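Local coordinates for protein transcriptional regulator PA3341 (Pseudomonas aeruginosa, PDB 2FBH) that probably binds DNA and regulates transcription as a dimeric member of the MarR family, and can hold zinc ions, at residues Leu33-Ala38 / Glu77-Val82; Trp40-His45 / Pro67-Leu72. All coordinates share one frame; numbering follows the deposited sequence.

Contact 1 (Leu33-Ala38 / Glu77-Val82)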
ATOM      1  N   LEU A  33       4.013   8.405 -19.016  1.00 17.78           N
ATOM      2  CA  LEU A  33       4.529   7.200 -19.701  1.00 20.32           C
ATOM      3  C   LEU A  33       3.399   6.260 -20.105  1.00 22.19           C
ATOM      4  O   LEU A  33       3.644   5.275 -20.812  1.00 23.66           O
ATOM      5  CB  LEU A  33       5.599   6.462 -18.830  1.00 18.82           C
ATOM      6  CG  LEU A  33       6.797   7.332 -18.522  1.00 20.19           C
ATOM      7  CD1 LEU A  33       7.678   6.600 -17.530  1.00 21.41           C
ATOM      8  CD2 LEU A  33       7.653   7.695 -19.741  1.00 16.97           C
ATOM      9  N   GLY A  34       2.186   6.574 -19.657  1.00 23.17           N
ATOM     10  CA  GLY A  34       0.973   5.753 -20.004  1.00 26.50           C
ATOM     11  C   GLY A  34       1.040   4.343 -19.425  1.00 28.61           C
ATOM     12  O   GLY A  34       0.429   3.393 -19.949  1.00 29.74           O
ATOM     13  N   LEU A  35       1.758   4.170 -18.317  1.00 26.42           N
ATOM     14  CA  LEU A  35       1.904   2.820 -17.754  1.00 27.72           C
ATOM     15  C   LEU A  35       0.988   2.701 -16.587  1.00 30.22           C
ATOM     16  O   LEU A  35       1.430   2.810 -15.411  1.00 33.15           O
ATOM     17  CB  LEU A  35       3.308   2.611 -17.228  1.00 26.16           C
ATOM     18  CG  LEU A  35       4.382   2.539 -18.292  1.00 27.42           C
ATOM     19  CD1 LEU A  35       5.755   2.781 -17.695  1.00 22.43           C
ATOM     20  CD2 LEU A  35       4.274   1.186 -18.960  1.00 29.18           C
ATOM     21  N   SER A  36      -0.268   2.425 -16.895  1.00 30.90           N
ATOM     22  CA  SER A  36      -1.353   2.526 -15.969  1.00 32.50           C
ATOM     23  C   SER A  36      -1.423   1.286 -15.124  1.00 32.29           C
ATOM     24  O   SER A  36      -0.732   0.286 -15.393  1.00 30.78           O
ATOM     25  CB  SER A  36      -2.651   2.589 -16.779  1.00 32.61           C
ATOM     26  OG  SER A  36      -2.580   3.513 -17.886  1.00 38.13           O
ATOM     27  N   GLN A  37      -2.344   1.312 -14.175  1.00 33.75           N
ATOM     28  CA  GLN A  37      -2.377   0.353 -13.074  1.00 35.98           C
ATOM     29  C   GLN A  37      -0.943   0.196 -12.562  1.00 36.52           C
ATOM     30  O   GLN A  37      -0.101   1.147 -12.686  1.00 37.69           O
ATOM     31  CB  GLN A  37      -3.092  -0.982 -13.406  1.00 36.95           C
ATOM     32  CG  GLN A  37      -3.243  -1.360 -14.899  1.00 42.16           C
ATOM     33  CD  GLN A  37      -4.085  -0.371 -15.723  1.00 45.96           C
ATOM     34  OE1 GLN A  37      -5.020   0.241 -15.228  1.00 50.20           O
ATOM     35  NE2 GLN A  37      -3.724  -0.206 -16.976  1.00 47.54           N
ATOM     36  N   ALA A  38      -0.636  -0.950 -11.983  1.00 35.13           N
ATOM     37  CA  ALA A  38       0.664  -0.998 -11.332  1.00 35.09           C
ATOM     38  C   ALA A  38       1.857  -1.024 -12.330  1.00 33.17           C
ATOM     39  O   ALA A  38       2.987  -1.114 -11.914  1.00 33.65           O
ATOM     40  CB  ALA A  38       0.716  -2.169 -10.328  1.00 34.65           C
ATOM     41  N   GLU A  77       3.705  -6.758 -22.130  1.00 17.81           N
ATOM     42  CA  GLU A  77       4.152  -7.673 -23.229  1.00 17.97           C
ATOM     43  C   GLU A  77       3.609  -7.143 -24.582  1.00 17.38           C
ATOM     44  O   GLU A  77       4.318  -7.108 -25.644  1.00 16.79           O
ATOM     45  CB  GLU A  77       3.570  -9.048 -22.920  1.00 18.68           C
ATOM     46  CG  GLU A  77       4.204 -10.171 -23.741  1.00 23.90           C
ATOM     47  CD  GLU A  77       3.662 -11.527 -23.326  1.00 23.04           C
ATOM     48  OE1 GLU A  77       4.355 -12.457 -23.676  1.00 34.90           O
ATOM     49  OE2 GLU A  77       2.531 -11.689 -22.740  1.00 32.24           O
ATOM     50  N   SER A  78       2.347  -6.700 -24.545  1.00 18.22           N
ATOM     51  CA  SER A  78       1.743  -6.048 -25.722  1.00 19.47           C
ATOM     52  C   SER A  78       2.538  -4.842 -26.242  1.00 20.74           C
ATOM     53  O   SER A  78       2.577  -4.582 -27.448  1.00 20.25           O
ATOM     54  CB  SER A  78       0.278  -5.649 -25.456  1.00 19.63           C
ATOM     55  OG  SER A  78       0.188  -4.491 -24.623  1.00 23.82           O
ATOM     56  N   GLN A  79       3.195  -4.137 -25.325  1.00 22.14           N
ATOM     57  CA  GLN A  79       3.993  -2.955 -25.634  1.00 24.80           C
ATOM     58  C   GLN A  79       5.471  -3.345 -25.933  1.00 23.86           C
ATOM     59  O   GLN A  79       6.343  -2.478 -26.171  1.00 26.32           O
ATOM     60  CB  GLN A  79       3.873  -1.902 -24.481  1.00 25.64           C
ATOM     61  CG  GLN A  79       2.424  -1.406 -24.037  1.00 29.24           C
ATOM     62  CD  GLN A  79       2.345  -0.644 -22.619  1.00 29.31           C
ATOM     63  OE1 GLN A  79       2.557  -1.226 -21.517  1.00 30.10           O
ATOM     64  NE2 GLN A  79       1.992   0.640 -22.669  1.00 38.04           N
ATOM     65  N   GLY A  80       5.765  -4.656 -25.976  1.00 20.30           N
ATOM     66  CA  GLY A  80       7.111  -5.111 -26.306  1.00 19.38           C
ATOM     67  C   GLY A  80       8.150  -4.806 -25.205  1.00 19.88           C
ATOM     68  O   GLY A  80       9.344  -4.703 -25.498  1.00 21.12           O
ATOM     69  N   LEU A  81       7.683  -4.657 -23.970  1.00 17.34           N
ATOM     70  CA  LEU A  81       8.569  -4.286 -22.836  1.00 18.53           C
ATOM     71  C   LEU A  81       9.067  -5.516 -22.059  1.00 19.10           C
ATOM     72  O   LEU A  81      10.154  -5.493 -21.400  1.00 18.09           O
ATOM     73  CB  LEU A  81       7.867  -3.293 -21.903  1.00 18.17           C
ATOM     74  CG  LEU A  81       7.495  -1.980 -22.588  1.00 18.24           C
ATOM     75  CD1 LEU A  81       6.597  -1.094 -21.637  1.00 21.90           C
ATOM     76  CD2 LEU A  81       8.707  -1.176 -23.109  1.00 18.77           C
ATOM     77  N   VAL A  82       8.260  -6.581 -22.063  1.00 16.19           N
ATOM     78  CA  VAL A  82       8.674  -7.814 -21.424  1.00 18.96           C
ATOM     79  C   VAL A  82       8.464  -9.025 -22.337  1.00 21.16           C
ATOM     80  O   VAL A  82       7.666  -8.951 -23.257  1.00 20.12           O
ATOM     81  CB  VAL A  82       7.918  -8.119 -20.105  1.00 18.60           C
ATOM     82  CG1 VAL A  82       8.100  -6.922 -19.018  1.00 18.84           C
ATOM     83  CG2 VAL A  82       6.466  -8.343 -20.305  1.00 19.91           C
TER

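Contact 2 (Trp40-His45 / Pro67-Leu72)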
ATOM      1  N   TRP A  40       4.131   0.282 -14.182  1.00 21.87           N
ATOM      2  CA  TRP A  40       5.478   0.836 -14.053  1.00 21.39           C
ATOM      3  C   TRP A  40       6.259   0.212 -12.868  1.00 21.88           C
ATOM      4  O   TRP A  40       7.507   0.161 -12.899  1.00 23.10           O
ATOM      5  CB  TRP A  40       5.448   2.352 -13.915  1.00 19.41           C
ATOM      6  CG  TRP A  40       4.629   2.942 -12.738  1.00 19.00           C
ATOM      7  CD1 TRP A  40       3.379   3.542 -12.825  1.00 19.61           C
ATOM      8  CD2 TRP A  40       5.019   3.047 -11.359  1.00 20.15           C
ATOM      9  NE1 TRP A  40       2.979   3.964 -11.576  1.00 19.21           N
ATOM     10  CE2 TRP A  40       3.953   3.672 -10.662  1.00 19.63           C
ATOM     11  CE3 TRP A  40       6.166   2.679 -10.642  1.00 20.41           C
ATOM     12  CZ2 TRP A  40       4.009   3.958  -9.269  1.00 18.11           C
ATOM     13  CZ3 TRP A  40       6.208   2.946  -9.240  1.00 18.03           C
ATOM     14  CH2 TRP A  40       5.171   3.580  -8.595  1.00 17.91           C
ATOM     15  N   LEU A  41       5.516  -0.262 -11.877  0.50 22.27           N
ATOM     16  CA  LEU A  41       6.063  -0.866 -10.645  0.50 24.09           C
ATOM     17  C   LEU A  41       6.564  -2.316 -10.862  0.50 23.79           C
ATOM     18  O   LEU A  41       7.496  -2.760 -10.227  0.50 23.70           O
ATOM     19  CB  LEU A  41       5.004  -0.806  -9.555  0.50 24.70           C
ATOM     20  CG  LEU A  41       5.363  -0.757  -8.069  0.50 25.94           C
ATOM     21  CD1 LEU A  41       5.281  -2.137  -7.478  0.50 26.47           C
ATOM     22  CD2 LEU A  41       6.742  -0.135  -7.809  0.50 26.55           C
ATOM     23  N   VAL A  42       5.927  -3.022 -11.794  1.00 23.81           N
ATOM     24  CA  VAL A  42       6.449  -4.262 -12.337  1.00 22.71           C
ATOM     25  C   VAL A  42       7.786  -4.023 -13.066  1.00 22.28           C
ATOM     26  O   VAL A  42       8.747  -4.702 -12.754  1.00 22.77           O
ATOM     27  CB  VAL A  42       5.366  -4.965 -13.237  1.00 23.81           C
ATOM     28  CG1 VAL A  42       5.958  -6.178 -13.943  1.00 22.65           C
ATOM     29  CG2 VAL A  42       4.125  -5.398 -12.353  1.00 24.31           C
ATOM     30  N   LEU A  43       7.848  -3.045 -14.012  1.00 21.32           N
ATOM     31  CA  LEU A  43       9.059  -2.641 -14.707  1.00 22.95           C
ATOM     32  C   LEU A  43      10.143  -2.264 -13.728  1.00 23.81           C
ATOM     33  O   LEU A  43      11.285  -2.681 -13.847  1.00 22.04           O
ATOM     34  CB  LEU A  43       8.777  -1.423 -15.575  1.00 23.18           C
ATOM     35  CG  LEU A  43       7.970  -1.743 -16.832  1.00 21.28           C
ATOM     36  CD1 LEU A  43       7.915  -0.482 -17.704  1.00 20.22           C
ATOM     37  CD2 LEU A  43       8.636  -2.952 -17.701  1.00 21.22           C
ATOM     38  N   LEU A  44       9.754  -1.496 -12.708  1.00 23.64           N
ATOM     39  CA  LEU A  44      10.785  -1.010 -11.785  1.00 24.66           C
ATOM     40  C   LEU A  44      11.386  -2.213 -11.080  1.00 24.73           C
ATOM     41  O   LEU A  44      12.603  -2.307 -10.982  1.00 25.69           O
ATOM     42  CB  LEU A  44      10.164  -0.074 -10.780  1.00 24.60           C
ATOM     43  CG  LEU A  44      10.900   1.193 -10.524  1.00 28.71           C
ATOM     44  CD1 LEU A  44      10.442   1.695  -9.170  1.00 26.92           C
ATOM     45  CD2 LEU A  44      12.424   1.053 -10.681  1.00 28.41           C
ATOM     46  N   HIS A  45      10.551  -3.156 -10.639  1.00 24.38           N
ATOM     47  CA  HIS A  45      11.050  -4.318  -9.940  1.00 26.63           C
ATOM     48  C   HIS A  45      11.873  -5.260 -10.831  1.00 26.52           C
ATOM     49  O   HIS A  45      12.880  -5.837 -10.396  1.00 24.71           O
ATOM     50  CB  HIS A  45       9.908  -5.017  -9.253  1.00 26.90           C
ATOM     51  CG  HIS A  45       9.418  -4.280  -8.027  1.00 33.89           C
ATOM     52  ND1 HIS A  45       9.416  -4.847  -6.765  1.00 40.71           N
ATOM     53  CD2 HIS A  45       8.970  -3.009  -7.864  1.00 35.35           C
ATOM     54  CE1 HIS A  45       8.927  -3.976  -5.890  1.00 39.69           C
ATOM     55  NE2 HIS A  45       8.650  -2.853  -6.532  1.00 37.41           N
ATOM     56  N   PRO A  67      -3.169 -13.613 -10.724  1.00 39.30           N
ATOM     57  CA  PRO A  67      -4.088 -13.167 -11.796  1.00 38.20           C
ATOM     58  C   PRO A  67      -4.071 -11.658 -12.139  1.00 36.67           C
ATOM     59  O   PRO A  67      -4.307 -11.278 -13.296  1.00 35.01           O
ATOM     60  CB  PRO A  67      -5.481 -13.557 -11.269  1.00 38.63           C
ATOM     61  CG  PRO A  67      -5.269 -14.103  -9.857  1.00 38.57           C
ATOM     62  CD  PRO A  67      -3.838 -14.520  -9.773  1.00 40.23           C
ATOM     63  N   THR A  68      -3.866 -10.814 -11.126  1.00 35.33           N
ATOM     64  CA  THR A  68      -3.694  -9.404 -11.360  1.00 33.92           C
ATOM     65  C   THR A  68      -2.412  -9.193 -12.116  1.00 32.70           C
ATOM     66  O   THR A  68      -2.407  -8.477 -13.118  1.00 31.44           O
ATOM     67  CB  THR A  68      -3.668  -8.586 -10.055  1.00 33.95           C
ATOM     68  OG1 THR A  68      -4.940  -8.719  -9.434  1.00 36.73           O
ATOM     69  CG2 THR A  68      -3.470  -7.133 -10.348  1.00 34.49           C
ATOM     70  N   LEU A  69      -1.320  -9.816 -11.662  1.00 31.52           N
ATOM     71  CA  LEU A  69      -0.044  -9.630 -12.387  1.00 29.85           C
ATOM     72  C   LEU A  69      -0.191 -10.128 -13.857  1.00 27.53           C
ATOM     73  O   LEU A  69       0.380  -9.546 -14.735  1.00 25.05           O
ATOM     74  CB  LEU A  69       1.167 -10.324 -11.696  1.00 27.92           C
ATOM     75  CG  LEU A  69       2.540 -10.010 -12.293  1.00 31.23           C
ATOM     76  CD1 LEU A  69       2.919  -8.535 -12.227  1.00 32.30           C
ATOM     77  CD2 LEU A  69       3.639 -10.915 -11.708  1.00 33.18           C
ATOM     78  N   ALA A  70      -0.902 -11.219 -14.100  1.00 28.56           N
ATOM     79  CA  ALA A  70      -1.004 -11.747 -15.474  1.00 28.43           C
ATOM     80  C   ALA A  70      -1.540 -10.674 -16.427  1.00 27.09           C
ATOM     81  O   ALA A  70      -1.015 -10.545 -17.515  1.00 25.49           O
ATOM     82  CB  ALA A  70      -1.868 -12.978 -15.558  1.00 30.49           C
ATOM     83  N   ARG A  71      -2.571  -9.943 -15.992  1.00 26.75           N
ATOM     84  CA  ARG A  71      -3.112  -8.795 -16.762  1.00 25.47           C
ATOM     85  C   ARG A  71      -2.121  -7.678 -16.969  1.00 23.24           C
ATOM     86  O   ARG A  71      -2.024  -7.171 -18.081  1.00 19.54           O
ATOM     87  CB  ARG A  71      -4.360  -8.218 -16.108  1.00 27.14           C
ATOM     88  CG  ARG A  71      -5.468  -9.218 -15.905  1.00 29.66           C
ATOM     89  CD  ARG A  71      -6.337  -9.346 -17.134  1.00 34.87           C
ATOM     90  NE  ARG A  71      -7.544 -10.143 -16.905  1.00 36.60           N
ATOM     91  CZ  ARG A  71      -8.779  -9.665 -16.732  1.00 34.83           C
ATOM     92  NH1 ARG A  71      -9.016  -8.333 -16.708  1.00 35.39           N
ATOM     93  NH2 ARG A  71      -9.783 -10.528 -16.590  1.00 23.30           N
ATOM     94  N   LEU A  72      -1.428  -7.241 -15.888  1.00 21.82           N
ATOM     95  CA  LEU A  72      -0.365  -6.262 -15.963  1.00 21.53           C
ATOM     96  C   LEU A  72       0.683  -6.685 -16.952  1.00 21.22           C
ATOM     97  O   LEU A  72       1.070  -5.887 -17.792  1.00 22.02           O
ATOM     98  CB  LEU A  72       0.298  -6.047 -14.567  1.00 22.20           C
ATOM     99  CG  LEU A  72      -0.691  -5.531 -13.545  1.00 26.45           C
ATOM    100  CD1 LEU A  72       0.052  -5.402 -12.201  1.00 31.50           C
ATOM    101  CD2 LEU A  72      -1.329  -4.170 -13.999  1.00 27.74           C
TER

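Contact 1 (Leu33-Ala38 / Glu77-Val82)
L35 reaches across to both L81 and Q79, and these three side chains carry most of a small interface of 99 Å² counted over both sides. The backbones stay well apart: the nearest pair of CA atoms, those of L35 and Q79, is separated by 10.0 Å, so the contact is made by side-chain ends and not by strand-like pairing. On the packed side, L35 CD2 meets L81 CD1 at 4.2 Å, one methyl branch against another, in an ordinary van der Waals approach. With CG of L35 opposite the carbonyl carbon and beside the backbone N (chi1 -69°), a chi2 of 162° leaves CD2 as the methyl nearer L81, while L35 CD1 stays 5.6 Å from L81 CD1. Both leucines are buried.

The other side is looser and more polar. Q79, partly exposed, extends its chain beyond CG and passes at a slant to L35, bringing Q79 CD to 4.5 Å from L35 CD2. Its side chain lies on the exposed rim of the contact, near G34. The turn that delivers Q79 and L81 is a Schellman motif: G80, with a positive phi of 70°, ends the helix, and its N bonds to E77 O at 2.9 Å. That reversal takes the chain from the recognition helix expected in this fold into the wing.

Around this pair, L35 rests on W40 and L43 of helix 39-48 and on I109 of helix 102-120. L81 packs on L76 and L105 and shares backbone hydrogen bonds with T99, just past strand 95-98, while V82 begins strand 82-85.

Contact 2 (Trp40-His45 / Pro67-Leu72)
V42 of helix 39-48 packs against L69 and L72 of helix 66-78, its CA 8.0 Å from that of L72. From CA the bond to CB already heads for the opposing helix, and V42 CB stands 4.5 Å from L69 CD1. There the side chain forks. CG1, opposite the backbone N at a chi1 of 173°, flanks the same leucine methyl, with V42 CG1 and L69 CD1 4.2 Å apart. CG2, placed beside the backbone N, does the closer work: V42 CG2 comes to 3.4 Å from L69 CD1, tighter than usual for two carbons, and to 4.1 Å from L72 CD1. One methyl thus bridges two leucines a helical turn apart, while L69 CD1 sits against both branches of the valine.

In the winged helix-turn-helix fold of the MarR family, helices 55-62 and 66-78 form the helix-turn-helix pair, the latter being the probable recognition helix, and helix 39-48 packs against both. V42 accordingly also touches L58 and V62 of helix 55-62 and L73 and L76 farther along helix 66-78, so its methyls pack among aliphatic side chains of these two helices.

The leucines approach differently. L69 leaves its backbone beside the line to V42, and a chi1 of -172° followed by a chi2 of 61° carries CD1 back to the valine; the bond from CA to CB of L72 already points toward 40-45, and CD1 makes its contact. No hydrogen bond crosses the interface, which totals 97 Å². At the end of 40-45, H45 coordinates zinc together with H49, its ND1 is hydrogen-bonded to S61 OG, and its side chain packs on T13 of the second subunit.

Overall arrangement
Contacts 1 and 2 have centres 8 Å apart on the same side of the chain's centre, and both use helix 66-78: contact 2 its first half, contact 1 its end and the turn beyond. Along the chain the order is 33-38, 40-45, 67-72, 77-82, so contact 2 is nested inside the loop that contact 1 closes. They also touch directly, as where Q37 CG meets L72 CD2 at 3.5 Å and L35 CD1 meets L43 CD1 at 3.9 Å. Together they tie the probable recognition helix at two levels to helix 39-48 and the loop before it, consistent with a compact DNA-binding winged-helix domain.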